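Local coordinates for protein alpha-fucosidase GH29 (Fusarium graminearum, PDB 4PSR) that hydrolyses alpha-L-fucosides, probably releasing the alpha-1,6-linked fucose from the innermost N-acetylglucosamine of glycoprotein glycans, at residues 173-177 with 178-182; 276-280 with 281-285; 356-359 with 360-364; 147-151 with 152-156. All coordinates share one frame; numbering follows the deposited sequence. Where two conformers were deposited one is given.

Contact 1 of 4, residues 173-177 with 178-182; sequences AYNYN and GFFQW
Extended first torsions on both Y174 (chi1 -176°) and F179 (chi1 -172°), each placing CG opposite the backbone N, bring the two rings together across a pi-type turn, in the segment that follows strand 165-170 of the fucosidase barrel. The tyrosine ring lies over the wide turn like a lid. F179 N sits 3.4 Å above one face, near the rim of the ring, and F179 CB makes a CH-pi contact 4.0 Å from the centroid. Beyond CB the phenyl group swings off, so that the ring planes meet obliquely at 70° and Y174 CE2 comes to the phenyl edge, 3.7 Å from F179 CD1. Beneath the lid, Y174 O is gripped twice: F179 N closes the wide turn at 3.1 Å, and N177 N closes a tighter one from the opposite face of the carbonyl plane. G178 lets the chain through with a positive phi that suits glycine. N175 turns its amide perpendicular to the F180 ring, with ND2 at the ring edge; its hydrogen bonds, however, go to L194 O and H127 O. H127 also meets Y174 edge-to-face, which ties the turn to a residue beside the bound fucose, itself about 6 Å from the Y174 side chain. A water donates to N175 O at 2.7 Å and accepts from both G178 N and F180 N.

Contact 2 of 4, residues 276-280 with 281-285; sequences HGFRN and TSAVD. With NA (sodium ion), chain J; NAG (2-acetamido-2-deoxy-beta-D-glucopyranose), chain C; TRS (2-amino-2-hydroxymethyl-propane-1,3-diol), chain H.
F278, just ahead of the turn, rests its CB on the methyl of A283 (CB to CB 3.8 Å), in the loop that runs from barrel strand 268-272 into strand 284-287 and holds an N-glycosylation sequon, N280-T281-S282. R279 supplies the acceptor: its carbonyl O takes A283 N at 3.0 Å, an alpha-turn bond running nearly along the C=O axis, and a weaker one from S282 N. Its guanidinium leaves the turn for a cation-pi contact with W11, while CB stays 3.3 Å from T281 OG1. In N280, CG lies between the backbone N and the carbonyl carbon (chi1 60°), which sets N280 CB 3.5 Å from D285 OD1 and presents ND2 to the sugar, bonded covalently to NAG C1. The backbone of N280 remains in the turn, its CA-H directed at A283 O and its carbonyl O taking two waters. Past it, T281 O binds the sodium ion at 2.3 Å, a site completed by D15 O, H17 O and three waters. N280 ND2 also donates at 2.9 Å to O2 of TRS, a molecule probably from the crystallisation liquor, and TRS O2 in turn donates to D285 OD2 at 2.6 Å.

Contact 3 of 4, residues 356-359 with 360-364; sequences IKVL and NDIGD
K357 and D361 cross obliquely, one turn apart on the outer side of the helix. The lysine starts out extended, with CG opposite the backbone N (chi1 167°), then bends at chi2 so that its methylenes run beside the carboxylate, CD lying 3.6 Å from D361 OD2. K357 NZ closes the salt bridge on D361 OD2 at 2.9 Å, meeting the oxygen's syn lone pair, on the side of OD1. D361 leans back along the helix to receive it, and OD2 is held a second time by S322 OG, so the carboxylate is shared between a neighbour on its own helix and one on the adjacent helix 322-334. I356 and N360 are related differently: they lie side by side and point the same way, with the isoleucine CG2 3.7 Å from N360 ND2, a contact of methyl against carboxamide. Underneath run the i to i+4 backbone bonds, such as N360 N to I356 O at 2.8 Å and G363 N to L359 O at 3.0 Å. Helix 353-369 belongs to the outer layer of the (beta/alpha)8 barrel and follows strand 337-343, the last barrel strand in the chain. Its inner side is apolar. V358 CG1 meets I362 CD1 at 4.0 Å, and both side chains also pack on M325 of helix 322-334. L359 diverges from them towards I343 of the strand and I111 of helix 105-114, while I362 reaches L341. I362 CG1 folds back over the preceding turn, where it lies 3.4 Å from V358 O.

Contact 4 of 4, residues 147-151 with 152-156; sequences PKLDL and VKLWA
V152, second residue of helix 151-161 after the N-cap D150, passes its CB 4.2 Å from D150 OD1, while its isopropyl group turns towards A124 of the barrel strand 119-125 and V218. K153 makes the cap itself. Its backbone N donates to D150 OD1 at 3.0 Å, the classic N-cap bond from the third residue of the first turn, and meets the oxygen from above the carboxylate plane (56° out of it). The aspartate can reach back because its CG is swung opposite the backbone N (chi1 -176°); its carboxylate then lies against the lysine CB, 3.4 Å from OD1. K153 NZ runs on to H217 O. L154 adds the apolar half of the start. Its N bonds D150 O at 3.0 Å, and its CD2 looks back over the cap to L149 CB at 4.3 Å, a hydrophobic staple between the residue before the cap and the fourth of the helix; L151 CD2 lies loosely beside it. W155 follows the first turn: its N donates to L151 O, and the indole CD1 comes within 3.0 Å of that same oxygen, a tight approach, before the ring goes on to meet W33 and the side chains of helix 105-114. The capping carboxylate thus has work for both oxygens, OD1 taking the helix N-H and OD2 the NE2 of H217. Sitting at the positive end of the helix with a histidine at its side, D150 is probably stabilised as the anion, and its charge would in turn favour protonation of H217.

Overall arrangement
Followed from the N terminus, the chain meets contact 4 first, at the start of the helix after barrel strand 119-125, then contact 1 in the segment after strand 165-170, contact 2 where the loop from strand 268-272 enters strand 284-287, and contact 3 on the helix after strand 337-343. Each joins two directly consecutive segments, so the four stand in series and none nests or crosses. None touches another: contacts 1 and 2 come nearest, about 9 Å between nearest atoms, and contacts 3 and 4 about 11 Å. Contacts 2 and 3 lie on opposite sides of the chain's centre. Contacts 3 and 4 both pack on helix 105-114, and contacts 1 and 4 share helix 200-218.

Contact 1 of 4, residues 173-177 with 178-182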
loop_
_atom_site.group_PDB
_atom_site.type_symbol
_atom_site.label_atom_id
_atom_site.label_comp_id
_atom_site.label_asym_id
_atom_site.label_seq_id
_atom_site.Cartn_x
_atom_site.Cartn_y
_atom_site.Cartn_z
ATOM N N ALA A 173 13.113 13.495 -0.380
ATOM C CA ALA A 173 14.228 13.356 0.574
ATOM C C ALA A 173 15.472 12.775 -0.055
ATOM O O ALA A 173 16.595 13.258 0.218
ATOM C CB ALA A 173 13.817 12.518 1.748
ATOM N N TYR A 174 15.357 11.732 -0.875
ATOM C CA TYR A 174 16.571 11.084 -1.383
ATOM C C TYR A 174 17.291 11.966 -2.402
ATOM O O TYR A 174 18.500 11.825 -2.650
ATOM C CB TYR A 174 16.250 9.693 -1.941
ATOM C CG TYR A 174 17.423 8.877 -2.404
ATOM C CD1 TYR A 174 18.609 8.821 -1.669
ATOM C CD2 TYR A 174 17.325 8.089 -3.534
ATOM C CE1 TYR A 174 19.661 8.056 -2.098
ATOM C CE2 TYR A 174 18.388 7.312 -3.974
ATOM C CZ TYR A 174 19.549 7.282 -3.238
ATOM O OH TYR A 174 20.583 6.493 -3.720
ATOM N N ASN A 175 16.568 12.948 -2.945
ATOM C CA ASN A 175 17.156 13.920 -3.856
ATOM C C ASN A 175 18.494 14.508 -3.382
ATOM O O ASN A 175 19.408 14.661 -4.202
ATOM C CB ASN A 175 16.136 15.052 -4.112
ATOM C CG ASN A 175 16.719 16.198 -4.888
ATOM O OD1 ASN A 175 17.081 17.223 -4.298
ATOM N ND2 ASN A 175 16.857 16.037 -6.200
ATOM N N TYR A 176 18.582 14.832 -2.100
ATOM C CA TYR A 176 19.787 15.435 -1.541
ATOM C C TYR A 176 20.502 14.511 -0.587
ATOM O O TYR A 176 21.416 14.964 0.132
ATOM C CB TYR A 176 19.475 16.772 -0.868
ATOM C CG TYR A 176 18.546 16.769 0.334
ATOM C CD1 TYR A 176 17.150 16.843 0.171
ATOM C CD2 TYR A 176 19.054 16.796 1.648
ATOM C CE1 TYR A 176 16.321 16.902 1.252
ATOM C CE2 TYR A 176 18.201 16.831 2.748
ATOM C CZ TYR A 176 16.840 16.916 2.540
ATOM O OH TYR A 176 15.979 16.990 3.613
ATOM N N ASN A 177 20.093 13.240 -0.552
ATOM C CA ASN A 177 20.709 12.220 0.310
ATOM C C ASN A 177 21.378 11.128 -0.503
ATOM O O ASN A 177 21.618 10.049 0.011
ATOM C CB ASN A 177 19.696 11.635 1.314
ATOM C CG ASN A 177 19.510 12.507 2.517
ATOM O OD1 ASN A 177 20.398 12.564 3.388
ATOM N ND2 ASN A 177 18.385 13.178 2.617
ATOM N N GLY A 178 21.695 11.401 -1.764
ATOM C CA GLY A 178 22.511 10.518 -2.564
ATOM C C GLY A 178 22.024 10.231 -3.965
ATOM O O GLY A 178 22.807 9.799 -4.794
ATOM N N PHE A 179 20.753 10.476 -4.270
ATOM C CA PHE A 179 20.256 10.118 -5.603
ATOM C C PHE A 179 21.149 10.625 -6.722
ATOM O O PHE A 179 21.457 9.893 -7.653
ATOM C CB PHE A 179 18.847 10.686 -5.788
ATOM C CG PHE A 179 18.141 10.235 -7.058
ATOM C CD1 PHE A 179 17.678 8.940 -7.202
ATOM C CD2 PHE A 179 17.896 11.144 -8.075
ATOM C CE1 PHE A 179 16.990 8.537 -8.344
ATOM C CE2 PHE A 179 17.201 10.745 -9.215
ATOM C CZ PHE A 179 16.763 9.451 -9.341
ATOM N N PHE A 180 21.536 11.895 -6.625
ATOM C CA PHE A 180 22.344 12.520 -7.666
ATOM C C PHE A 180 23.849 12.530 -7.301
ATOM O O PHE A 180 24.591 13.393 -7.732
ATOM C CB PHE A 180 21.850 13.943 -7.915
ATOM C CG PHE A 180 20.613 14.040 -8.796
ATOM C CD1 PHE A 180 20.606 13.481 -10.060
ATOM C CD2 PHE A 180 19.492 14.778 -8.373
ATOM C CE1 PHE A 180 19.497 13.611 -10.909
ATOM C CE2 PHE A 180 18.378 14.919 -9.252
ATOM C CZ PHE A 180 18.395 14.351 -10.486
ATOM N N GLN A 181 24.299 11.532 -6.556
ATOM C CA GLN A 181 25.704 11.528 -6.087
ATOM C C GLN A 181 26.728 11.562 -7.225
ATOM O O GLN A 181 27.849 12.047 -7.017
ATOM C CB GLN A 181 25.963 10.303 -5.193
ATOM C CG GLN A 181 25.941 8.971 -5.886
ATOM C CD GLN A 181 26.084 7.848 -4.904
ATOM O OE1 GLN A 181 25.130 7.175 -4.552
ATOM N NE2 GLN A 181 27.318 7.627 -4.450
ATOM N N TRP A 182 26.377 11.038 -8.395
ATOM C CA TRP A 182 27.324 10.972 -9.517
ATOM C C TRP A 182 27.254 12.160 -10.495
ATOM O O TRP A 182 28.020 12.206 -11.471
ATOM C CB TRP A 182 27.191 9.654 -10.271
ATOM C CG TRP A 182 27.454 8.437 -9.393
ATOM C CD1 TRP A 182 28.605 8.196 -8.669
ATOM C CD2 TRP A 182 26.582 7.332 -9.122
ATOM N NE1 TRP A 182 28.501 7.010 -7.987
ATOM C CE2 TRP A 182 27.273 6.451 -8.249
ATOM C CE3 TRP A 182 25.294 6.991 -9.528
ATOM C CZ2 TRP A 182 26.713 5.254 -7.773
ATOM C CZ3 TRP A 182 24.734 5.774 -9.053
ATOM C CH2 TRP A 182 25.446 4.940 -8.165
HETATM O O HOH W 1 22.961 7.300 -2.764
HETATM O O HOH W 2 21.859 13.481 -3.958
#

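Contact 2 of 4, residues 276-280 with 281-285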
loop_
_atom_site.group_PDB
_atom_site.type_symbol
_atom_site.label_atom_id
_atom_site.label_comp_id
_atom_site.label_asym_id
_atom_site.label_seq_id
_atom_site.Cartn_x
_atom_site.Cartn_y
_atom_site.Cartn_z
ATOM N N HIS A 276 12.635 5.054 9.721
ATOM C CA HIS A 276 12.357 5.451 11.090
ATOM C C HIS A 276 11.897 6.910 11.169
ATOM O O HIS A 276 11.729 7.466 12.246
ATOM C CB HIS A 276 13.614 5.246 11.956
ATOM C CG HIS A 276 14.081 3.825 12.004
ATOM N ND1 HIS A 276 13.412 2.847 12.703
ATOM C CD2 HIS A 276 15.140 3.219 11.423
ATOM C CE1 HIS A 276 14.046 1.696 12.561
ATOM N NE2 HIS A 276 15.094 1.892 11.783
ATOM N N GLY A 277 11.704 7.541 10.022
ATOM C CA GLY A 277 11.487 8.975 10.009
ATOM C C GLY A 277 10.189 9.481 10.596
ATOM O O GLY A 277 10.130 10.607 11.093
ATOM N N PHE A 278 9.122 8.680 10.487
ATOM C CA PHE A 278 7.862 8.974 11.143
ATOM C C PHE A 278 7.564 7.833 12.134
ATOM O O PHE A 278 8.304 6.830 12.165
ATOM C CB PHE A 278 6.679 9.065 10.134
ATOM C CG PHE A 278 6.732 10.222 9.144
ATOM C CD1 PHE A 278 7.553 11.325 9.319
ATOM C CD2 PHE A 278 5.902 10.187 8.021
ATOM C CE1 PHE A 278 7.543 12.367 8.393
ATOM C CE2 PHE A 278 5.876 11.210 7.107
ATOM C CZ PHE A 278 6.706 12.313 7.288
ATOM N N ARG A 279 6.479 7.977 12.882
ATOM C CA ARG A 279 6.045 6.975 13.856
ATOM C C ARG A 279 4.745 6.316 13.367
ATOM O O ARG A 279 3.946 6.934 12.653
ATOM C CB ARG A 279 5.829 7.627 15.235
ATOM C CG ARG A 279 7.020 8.436 15.767
ATOM C CD ARG A 279 8.054 7.559 16.441
ATOM N NE ARG A 279 9.232 8.310 16.881
ATOM C CZ ARG A 279 9.388 8.851 18.087
ATOM N NH1 ARG A 279 10.508 9.492 18.375
ATOM N NH2 ARG A 279 8.439 8.762 19.008
ATOM N N ASN A 280 4.527 5.065 13.763
ATOM C CA ASN A 280 3.328 4.318 13.396
ATOM C C ASN A 280 2.160 4.647 14.311
ATOM O O ASN A 280 1.074 4.081 14.143
ATOM C CB ASN A 280 3.649 2.821 13.353
ATOM C CG ASN A 280 4.125 2.283 14.671
ATOM O OD1 ASN A 280 3.660 2.670 15.707
ATOM N ND2 ASN A 280 5.064 1.359 14.613
ATOM N N THR A 281 2.348 5.579 15.249
ATOM C CA THR A 281 1.245 6.174 15.988
ATOM C C THR A 281 0.384 7.113 15.139
ATOM O O THR A 281 -0.831 7.197 15.350
ATOM C CB THR A 281 1.808 7.008 17.128
ATOM O OG1 THR A 281 2.808 7.843 16.566
ATOM C CG2 THR A 281 2.430 6.117 18.174
ATOM N N SER A 282 1.006 7.788 14.159
ATOM C CA SER A 282 0.306 8.847 13.445
ATOM C C SER A 282 0.425 8.756 11.928
ATOM O O SER A 282 -0.317 9.441 11.218
ATOM C CB SER A 282 0.776 10.225 13.947
ATOM O OG SER A 282 2.122 10.396 13.710
ATOM N N ALA A 283 1.351 7.942 11.444
ATOM C CA ALA A 283 1.576 7.730 10.008
ATOM C C ALA A 283 1.399 6.255 9.705
ATOM O O ALA A 283 1.589 5.406 10.582
ATOM C CB ALA A 283 2.970 8.196 9.609
ATOM N N VAL A 284 1.012 5.938 8.475
ATOM C CA VAL A 284 0.751 4.574 8.047
ATOM C C VAL A 284 1.990 3.968 7.413
ATOM O O VAL A 284 2.584 4.558 6.506
ATOM C CB VAL A 284 -0.449 4.546 7.055
ATOM C CG1 VAL A 284 -0.692 3.132 6.545
ATOM C CG2 VAL A 284 -1.681 5.086 7.741
ATOM N N ASP A 285 2.393 2.791 7.885
ATOM C CA ASP A 285 3.542 2.074 7.324
ATOM C C ASP A 285 3.229 1.571 5.927
ATOM O O ASP A 285 2.173 0.946 5.700
ATOM C CB ASP A 285 3.900 0.826 8.172
ATOM C CG ASP A 285 4.521 1.139 9.517
ATOM O OD1 ASP A 285 4.427 2.271 10.013
ATOM O OD2 ASP A 285 5.043 0.157 10.098
HETATM NA NA NA J . -2.416 8.162 16.698
HETATM C C1 NAG C . 5.651 0.703 15.815
HETATM C C2 NAG C . 6.002 -0.748 15.618
HETATM C C3 NAG C . 6.557 -1.311 16.922
HETATM C C4 NAG C . 7.716 -0.452 17.426
HETATM C C5 NAG C . 7.309 1.020 17.463
HETATM C C6 NAG C . 8.447 1.951 17.818
HETATM C C7 NAG C . 4.887 -2.295 14.072
HETATM C C8 NAG C . 3.611 -2.984 13.725
HETATM N N2 NAG C . 4.853 -1.515 15.157
HETATM O O3 NAG C . 6.995 -2.643 16.690
HETATM O O4 NAG C . 8.064 -0.807 18.764
HETATM O O5 NAG C . 6.820 1.425 16.175
HETATM O O6 NAG C . 9.440 1.938 16.806
HETATM O O7 NAG C . 5.899 -2.430 13.393
HETATM C C TRS H . 8.893 1.253 11.862
HETATM C C1 TRS H . 8.940 2.104 13.123
HETATM C C2 TRS H . 7.776 0.218 11.954
HETATM C C3 TRS H . 10.269 0.604 11.652
HETATM N N TRS H . 8.640 2.169 10.735
HETATM O O1 TRS H . 9.808 3.188 12.854
HETATM O O2 TRS H . 6.505 0.832 12.172
HETATM O O3 TRS H . 10.527 -0.394 12.619
HETATM O O HOH W 3 4.754 10.269 12.918
HETATM O O HOH W 4 0.385 3.230 11.651
HETATM O O HOH W 5 -1.621 4.091 15.055
HETATM O O HOH W 6 -3.509 6.340 15.400
HETATM O O HOH W 7 -4.472 8.742 17.766
HETATM O O HOH W 8 -1.815 6.719 18.584
#

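Contact 3 of 4, residues 356-359 with 360-364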
loop_
_atom_site.group_PDB
_atom_site.type_symbol
_atom_site.label_atom_id
_atom_site.label_comp_id
_atom_site.label_asym_id
_atom_site.label_seq_id
_atom_site.Cartn_x
_atom_site.Cartn_y
_atom_site.Cartn_z
ATOM N N ILE A 356 -4.361 -0.327 -19.664
ATOM C CA ILE A 356 -5.803 -0.070 -19.672
ATOM C C ILE A 356 -6.583 -1.377 -19.466
ATOM O O ILE A 356 -7.525 -1.445 -18.665
ATOM C CB ILE A 356 -6.231 0.660 -20.970
ATOM C CG1 ILE A 356 -5.561 2.036 -21.031
ATOM C CG2 ILE A 356 -7.750 0.792 -21.036
ATOM C CD1 ILE A 356 -5.814 2.808 -22.318
ATOM N N LYS A 357 -6.197 -2.418 -20.192
ATOM C CA LYS A 357 -6.876 -3.709 -20.039
ATOM C C LYS A 357 -6.788 -4.263 -18.605
ATOM O O LYS A 357 -7.777 -4.751 -18.064
ATOM C CB LYS A 357 -6.328 -4.709 -21.053
ATOM C CG LYS A 357 -6.698 -6.167 -20.817
ATOM C CD LYS A 357 -8.186 -6.469 -20.994
ATOM C CE LYS A 357 -8.410 -7.968 -21.226
ATOM N NZ LYS A 357 -7.405 -8.820 -20.498
ATOM N N VAL A 358 -5.615 -4.185 -17.983
ATOM C CA VAL A 358 -5.496 -4.611 -16.597
ATOM C C VAL A 358 -6.426 -3.793 -15.693
ATOM O O VAL A 358 -7.122 -4.361 -14.860
ATOM C CB VAL A 358 -4.027 -4.516 -16.134
ATOM C CG1 VAL A 358 -3.911 -4.734 -14.652
ATOM C CG2 VAL A 358 -3.192 -5.554 -16.899
ATOM N N LEU A 359 -6.431 -2.468 -15.841
ATOM C CA LEU A 359 -7.277 -1.638 -14.999
ATOM C C LEU A 359 -8.754 -1.961 -15.228
ATOM O O LEU A 359 -9.517 -2.041 -14.283
ATOM C CB LEU A 359 -7.036 -0.146 -15.285
ATOM C CG LEU A 359 -5.682 0.347 -14.781
ATOM C CD1 LEU A 359 -5.355 1.679 -15.389
ATOM C CD2 LEU A 359 -5.681 0.459 -13.288
ATOM N N ASN A 360 -9.157 -2.144 -16.497
ATOM C CA ASN A 360 -10.537 -2.526 -16.814
ATOM C C ASN A 360 -10.921 -3.844 -16.122
ATOM O O ASN A 360 -12.022 -3.983 -15.552
ATOM C CB ASN A 360 -10.714 -2.719 -18.316
ATOM C CG ASN A 360 -10.647 -1.451 -19.133
ATOM O OD1 ASN A 360 -10.723 -0.322 -18.648
ATOM N ND2 ASN A 360 -10.519 -1.645 -20.428
ATOM N N ASP A 361 -10.013 -4.815 -16.148
ATOM C CA ASP A 361 -10.252 -6.123 -15.541
ATOM C C ASP A 361 -10.348 -6.055 -14.010
ATOM O O ASP A 361 -11.170 -6.728 -13.397
ATOM C CB ASP A 361 -9.149 -7.139 -15.887
ATOM C CG ASP A 361 -9.173 -7.597 -17.335
ATOM O OD1 ASP A 361 -10.206 -7.383 -18.007
ATOM O OD2 ASP A 361 -8.154 -8.188 -17.779
ATOM N N ILE A 362 -9.482 -5.265 -13.368
ATOM C CA ILE A 362 -9.641 -5.047 -11.923
ATOM C C ILE A 362 -11.013 -4.428 -11.622
ATOM O O ILE A 362 -11.681 -4.824 -10.672
ATOM C CB ILE A 362 -8.482 -4.158 -11.367
ATOM C CG1 ILE A 362 -7.142 -4.871 -11.524
ATOM C CG2 ILE A 362 -8.758 -3.799 -9.909
ATOM C CD1 ILE A 362 -5.966 -3.898 -11.331
ATOM N N GLY A 363 -11.401 -3.449 -12.421
ATOM C CA GLY A 363 -12.693 -2.797 -12.243
ATOM C C GLY A 363 -13.882 -3.729 -12.415
ATOM O O GLY A 363 -14.859 -3.614 -11.695
ATOM N N ASP A 364 -13.800 -4.647 -13.369
ATOM C CA ASP A 364 -14.850 -5.645 -13.547
ATOM C C ASP A 364 -14.959 -6.482 -12.284
ATOM O O ASP A 364 -16.064 -6.751 -11.787
ATOM C CB ASP A 364 -14.526 -6.552 -14.732
ATOM C CG ASP A 364 -14.796 -5.895 -16.086
ATOM O OD1 ASP A 364 -15.325 -4.770 -16.135
ATOM O OD2 ASP A 364 -14.481 -6.528 -17.115
#

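Contact 4 of 4, residues 147-151 with 152-156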
loop_
_atom_site.group_PDB
_atom_site.type_symbol
_atom_site.label_atom_id
_atom_site.label_comp_id
_atom_site.label_asym_id
_atom_site.label_seq_id
_atom_site.Cartn_x
_atom_site.Cartn_y
_atom_site.Cartn_z
ATOM N N PRO A 147 6.020 21.532 -20.683
ATOM C CA PRO A 147 4.650 21.644 -21.196
ATOM C C PRO A 147 3.922 22.936 -20.805
ATOM O O PRO A 147 2.862 23.167 -21.395
ATOM C CB PRO A 147 3.945 20.435 -20.579
ATOM C CG PRO A 147 4.696 20.223 -19.237
ATOM C CD PRO A 147 6.125 20.537 -19.585
ATOM N N LYS A 148 4.430 23.711 -19.859
ATOM C CA LYS A 148 3.758 24.932 -19.369
ATOM C C LYS A 148 2.383 24.584 -18.795
ATOM O O LYS A 148 1.395 25.302 -19.027
ATOM C CB LYS A 148 3.644 25.997 -20.471
ATOM C CG LYS A 148 4.917 26.188 -21.284
ATOM C CD LYS A 148 6.021 26.773 -20.454
ATOM C CE LYS A 148 5.738 28.252 -20.179
ATOM N NZ LYS A 148 6.707 28.916 -19.262
ATOM N N LEU A 149 2.323 23.460 -18.069
ATOM C CA LEU A 149 1.113 22.952 -17.415
ATOM C C LEU A 149 1.409 22.619 -15.972
ATOM O O LEU A 149 2.481 22.057 -15.648
ATOM C CB LEU A 149 0.606 21.668 -18.078
ATOM C CG LEU A 149 0.121 21.830 -19.517
ATOM C CD1 LEU A 149 -0.125 20.480 -20.122
ATOM C CD2 LEU A 149 -1.132 22.704 -19.548
ATOM N N ASP A 150 0.478 22.970 -15.100
ATOM C CA ASP A 150 0.528 22.554 -13.703
ATOM C C ASP A 150 -0.065 21.142 -13.652
ATOM O O ASP A 150 -1.291 20.961 -13.498
ATOM C CB ASP A 150 -0.232 23.544 -12.822
ATOM C CG ASP A 150 -0.146 23.214 -11.332
ATOM O OD1 ASP A 150 0.121 22.053 -11.004
ATOM O OD2 ASP A 150 -0.387 24.129 -10.521
ATOM N N LEU A 151 0.783 20.136 -13.875
ATOM C CA LEU A 151 0.324 18.756 -14.009
ATOM C C LEU A 151 -0.366 18.276 -12.759
ATOM O O LEU A 151 -1.426 17.646 -12.844
ATOM C CB LEU A 151 1.478 17.824 -14.405
ATOM C CG LEU A 151 2.135 18.188 -15.734
ATOM C CD1 LEU A 151 3.383 17.319 -15.924
ATOM C CD2 LEU A 151 1.173 18.031 -16.897
ATOM N N VAL A 152 0.211 18.577 -11.601
ATOM C CA VAL A 152 -0.377 18.117 -10.343
ATOM C C VAL A 152 -1.786 18.710 -10.120
ATOM O O VAL A 152 -2.680 17.991 -9.710
ATOM C CB VAL A 152 0.617 18.336 -9.195
ATOM C CG1 VAL A 152 -0.046 18.217 -7.860
ATOM C CG2 VAL A 152 1.778 17.308 -9.316
ATOM N N LYS A 153 -1.969 19.994 -10.401
ATOM C CA LYS A 153 -3.287 20.606 -10.226
ATOM C C LYS A 153 -4.307 20.033 -11.217
ATOM O O LYS A 153 -5.445 19.771 -10.830
ATOM C CB LYS A 153 -3.205 22.128 -10.309
ATOM C CG LYS A 153 -4.462 22.869 -9.858
ATOM C CD LYS A 153 -4.746 22.776 -8.354
ATOM C CE LYS A 153 -5.827 23.780 -7.978
ATOM N NZ LYS A 153 -6.380 23.626 -6.619
ATOM N N LEU A 154 -3.887 19.808 -12.462
ATOM C CA LEU A 154 -4.748 19.192 -13.489
ATOM C C LEU A 154 -5.218 17.806 -12.991
ATOM O O LEU A 154 -6.411 17.468 -13.049
ATOM C CB LEU A 154 -3.906 18.995 -14.765
ATOM C CG LEU A 154 -4.281 19.131 -16.232
ATOM C CD1 LEU A 154 -5.392 20.104 -16.519
ATOM C CD2 LEU A 154 -3.001 19.589 -16.927
ATOM N N TRP A 155 -4.289 16.979 -12.520
ATOM C CA TRP A 155 -4.664 15.669 -12.020
ATOM C C TRP A 155 -5.590 15.771 -10.824
ATOM O O TRP A 155 -6.599 15.054 -10.753
ATOM C CB TRP A 155 -3.451 14.856 -11.599
ATOM C CG TRP A 155 -2.521 14.357 -12.690
ATOM C CD1 TRP A 155 -1.189 14.617 -12.775
ATOM C CD2 TRP A 155 -2.835 13.501 -13.797
ATOM N NE1 TRP A 155 -0.659 13.981 -13.857
ATOM C CE2 TRP A 155 -1.649 13.310 -14.521
ATOM C CE3 TRP A 155 -4.001 12.904 -14.259
ATOM C CZ2 TRP A 155 -1.581 12.488 -15.652
ATOM C CZ3 TRP A 155 -3.938 12.104 -15.393
ATOM C CH2 TRP A 155 -2.736 11.915 -16.081
ATOM N N ALA A 156 -5.253 16.656 -9.889
ATOM C CA ALA A 156 -6.034 16.757 -8.666
ATOM C C ALA A 156 -7.460 17.175 -8.961
ATOM O O ALA A 156 -8.405 16.608 -8.421
ATOM C CB ALA A 156 -5.391 17.751 -7.696
#